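PDB 4OQ1: cell wall surface anchor family protein from Streptococcus pneumoniae, which probably anchors the pneumococcal pilus to the cell wall as the ancillary pilin RrgC. Local coordinates for residues 291-295 and 296-300. The protein carries 3 engineered substitutions. Residues are numbered along the deposited sequence; the frame is centred on the assembly and turned at random.
Sequences VLQNG and KEVVV
In Val-298 the first torsion (179°) sets CG1 anti to the backbone N and leaves CG2 beside that N, on the side where Val-291 and Gln-293 lie. Gln-293 has CG anti to its carbonyl carbon (chi1 -86°) and an extended chain beyond it, which carries the amide across the same methyl. CG2 of Val-298 therefore meets two side chains. It lies 3.8 Å from CG1 of Val-291, whose side chain runs alongside and points the same way. It also lies 3.5 Å from OE1 of Gln-293, with CB of Gln-293 at 3.7 Å from the same methyl. NE2 of Gln-293 is hydrogen-bonded to the backbone O of Glu-311, which helps to fix the amide.

Leu-292 and Glu-297 form the non-hydrogen-bonded pair, on the other face from Gln-293 and Lys-296. There CD2 of Leu-292 rests 3.7 Å from CG of Glu-297, an apolar touch short of the carboxylate.

The backbone closes the turn. Gln-293 N gives a short, nearly straight bond to Lys-296 O (2.6 Å, 163°). The return bond, Lys-296 N to Gln-293 O at 2.9 Å, is more bent, and its donor stands above the carbonyl plane. Further along, Val-298 N binds Val-291 O at 3.0 Å. Asn-294 and Gly-295 occupy the turn corners, both with positive phi.

Val-291 and Val-298 also pack on Val-280 of strand 277-284. The arrangement is a tight beta hairpin with a two-residue loop, Asn-294 and Gly-295, forming a type I' turn that joins strands 287-293 and 296-301 in the C-terminal prealbumin-like (CnaB) domain.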
ATOM      1  N   VAL A 291      13.809   6.733  22.134  1.00 24.71           N
ATOM      2  CA  VAL A 291      12.425   7.240  22.261  1.00 25.38           C
ATOM      3  C   VAL A 291      12.418   8.607  21.606  1.00 26.03           C
ATOM      4  O   VAL A 291      13.345   9.366  21.768  1.00 25.94           O
ATOM      5  CB  VAL A 291      12.005   7.331  23.739  1.00 24.59           C
ATOM      6  CG1 VAL A 291      10.733   8.150  23.911  1.00 29.29           C
ATOM      7  CG2 VAL A 291      11.758   5.958  24.283  1.00 25.94           C
ATOM      8  N   LEU A 292      11.360   8.906  20.871  1.00 31.18           N
ATOM      9  CA  LEU A 292      11.221  10.207  20.208  1.00 30.02           C
ATOM     10  C   LEU A 292      10.114  10.970  20.873  1.00 30.58           C
ATOM     11  O   LEU A 292       9.086  10.386  21.120  1.00 33.19           O
ATOM     12  CB  LEU A 292      10.835   9.961  18.756  1.00 33.95           C
ATOM     13  CG  LEU A 292      11.787   9.097  17.934  1.00 34.71           C
ATOM     14  CD1 LEU A 292      11.247   9.023  16.495  1.00 38.73           C
ATOM     15  CD2 LEU A 292      13.181   9.681  17.977  1.00 34.69           C
ATOM     16  N   GLN A 293      10.344  12.247  21.180  1.00 32.72           N
ATOM     17  CA  GLN A 293       9.358  13.126  21.725  1.00 39.80           C
ATOM     18  C   GLN A 293       9.692  14.516  21.254  1.00 43.40           C
ATOM     19  O   GLN A 293      10.870  14.837  21.051  1.00 44.33           O
ATOM     20  CB  GLN A 293       9.434  13.136  23.234  1.00 41.64           C
ATOM     21  CG  GLN A 293       8.651  12.032  23.901  1.00 44.05           C
ATOM     22  CD  GLN A 293       8.629  12.209  25.410  1.00 45.59           C
ATOM     23  OE1 GLN A 293       9.627  12.587  25.989  1.00 53.46           O
ATOM     24  NE2 GLN A 293       7.484  11.948  26.047  1.00 46.39           N
ATOM     25  N   ASN A 294       8.660  15.361  21.158  1.00 45.59           N
ATOM     26  CA  ASN A 294       8.787  16.792  20.715  1.00 47.29           C
ATOM     27  C   ASN A 294       9.722  16.986  19.534  1.00 47.93           C
ATOM     28  O   ASN A 294      10.525  17.923  19.541  1.00 47.26           O
ATOM     29  CB  ASN A 294       9.247  17.697  21.848  1.00 52.20           C
ATOM     30  CG  ASN A 294       8.213  17.820  22.948  1.00 58.02           C
ATOM     31  OD1 ASN A 294       7.012  17.806  22.683  1.00 69.58           O
ATOM     32  ND2 ASN A 294       8.671  17.992  24.186  1.00 60.16           N
ATOM     33  N   GLY A 295       9.618  16.071  18.557  1.00 42.88           N
ATOM     34  CA  GLY A 295      10.411  16.084  17.344  1.00 45.23           C
ATOM     35  C   GLY A 295      11.867  15.751  17.541  1.00 47.93           C
ATOM     36  O   GLY A 295      12.701  16.300  16.834  1.00 40.65           O
ATOM     37  N   LYS A 296      12.188  14.860  18.499  1.00 47.49           N
ATOM     38  CA  LYS A 296      13.579  14.372  18.649  1.00 45.23           C
ATOM     39  C   LYS A 296      13.729  13.229  19.652  1.00 36.05           C
ATOM     40  O   LYS A 296      12.783  12.879  20.385  1.00 33.31           O
ATOM     41  CB  LYS A 296      14.540  15.506  19.065  1.00 48.69           C
ATOM     42  CG  LYS A 296      14.114  16.252  20.328  1.00 52.67           C
ATOM     43  CD  LYS A 296      14.837  17.583  20.537  1.00 56.92           C
ATOM     44  CE  LYS A 296      14.164  18.383  21.650  1.00 60.64           C
ATOM     45  NZ  LYS A 296      14.558  19.822  21.568  1.00 65.62           N
ATOM     46  N   GLU A 297      14.930  12.664  19.637  1.00 30.89           N
ATOM     47  CA  GLU A 297      15.337  11.653  20.634  1.00 32.78           C
ATOM     48  C   GLU A 297      15.416  12.296  22.026  1.00 26.90           C
ATOM     49  O   GLU A 297      15.773  13.470  22.185  1.00 30.18           O
ATOM     50  CB  GLU A 297      16.688  11.036  20.289  1.00 32.73           C
ATOM     51  CG  GLU A 297      16.672  10.338  18.959  1.00 40.22           C
ATOM     52  CD  GLU A 297      18.034   9.786  18.535  1.00 39.80           C
ATOM     53  OE1 GLU A 297      18.968   9.820  19.304  1.00 35.83           O
ATOM     54  OE2 GLU A 297      18.145   9.298  17.400  1.00 55.05           O
ATOM     55  N   VAL A 298      15.041  11.530  23.035  1.00 25.48           N
ATOM     56  CA  VAL A 298      14.958  12.045  24.395  1.00 21.82           C
ATOM     57  C   VAL A 298      16.279  11.828  25.115  1.00 24.50           C
ATOM     58  O   VAL A 298      16.667  10.657  25.428  1.00 21.39           O
ATOM     59  CB  VAL A 298      13.871  11.317  25.152  1.00 22.69           C
ATOM     60  CG1 VAL A 298      13.754  11.803  26.598  1.00 22.74           C
ATOM     61  CG2 VAL A 298      12.530  11.413  24.439  1.00 24.22           C
ATOM     62  N   VAL A 299      16.941  12.944  25.452  1.00 22.59           N
ATOM     63  CA  VAL A 299      18.168  12.910  26.275  1.00 25.47           C
ATOM     64  C   VAL A 299      17.884  13.668  27.563  1.00 28.48           C
ATOM     65  O   VAL A 299      17.267  14.759  27.557  1.00 27.82           O
ATOM     66  CB  VAL A 299      19.349  13.458  25.509  1.00 28.89           C
ATOM     67  CG1 VAL A 299      20.592  13.708  26.378  1.00 32.28           C
ATOM     68  CG2 VAL A 299      19.685  12.501  24.385  1.00 29.80           C
ATOM     69  N   VAL A 300      18.270  13.075  28.681  1.00 23.63           N
ATOM     70  CA  VAL A 300      18.131  13.756  29.935  1.00 21.65           C
ATOM     71  C   VAL A 300      19.469  13.904  30.671  1.00 23.97           C
ATOM     72  O   VAL A 300      20.405  13.101  30.524  1.00 25.23           O
ATOM     73  CB  VAL A 300      17.117  13.133  30.834  1.00 21.48           C
ATOM     74  CG1 VAL A 300      15.735  13.372  30.284  1.00 20.83           C
ATOM     75  CG2 VAL A 300      17.422  11.651  31.053  1.00 20.13           C
TER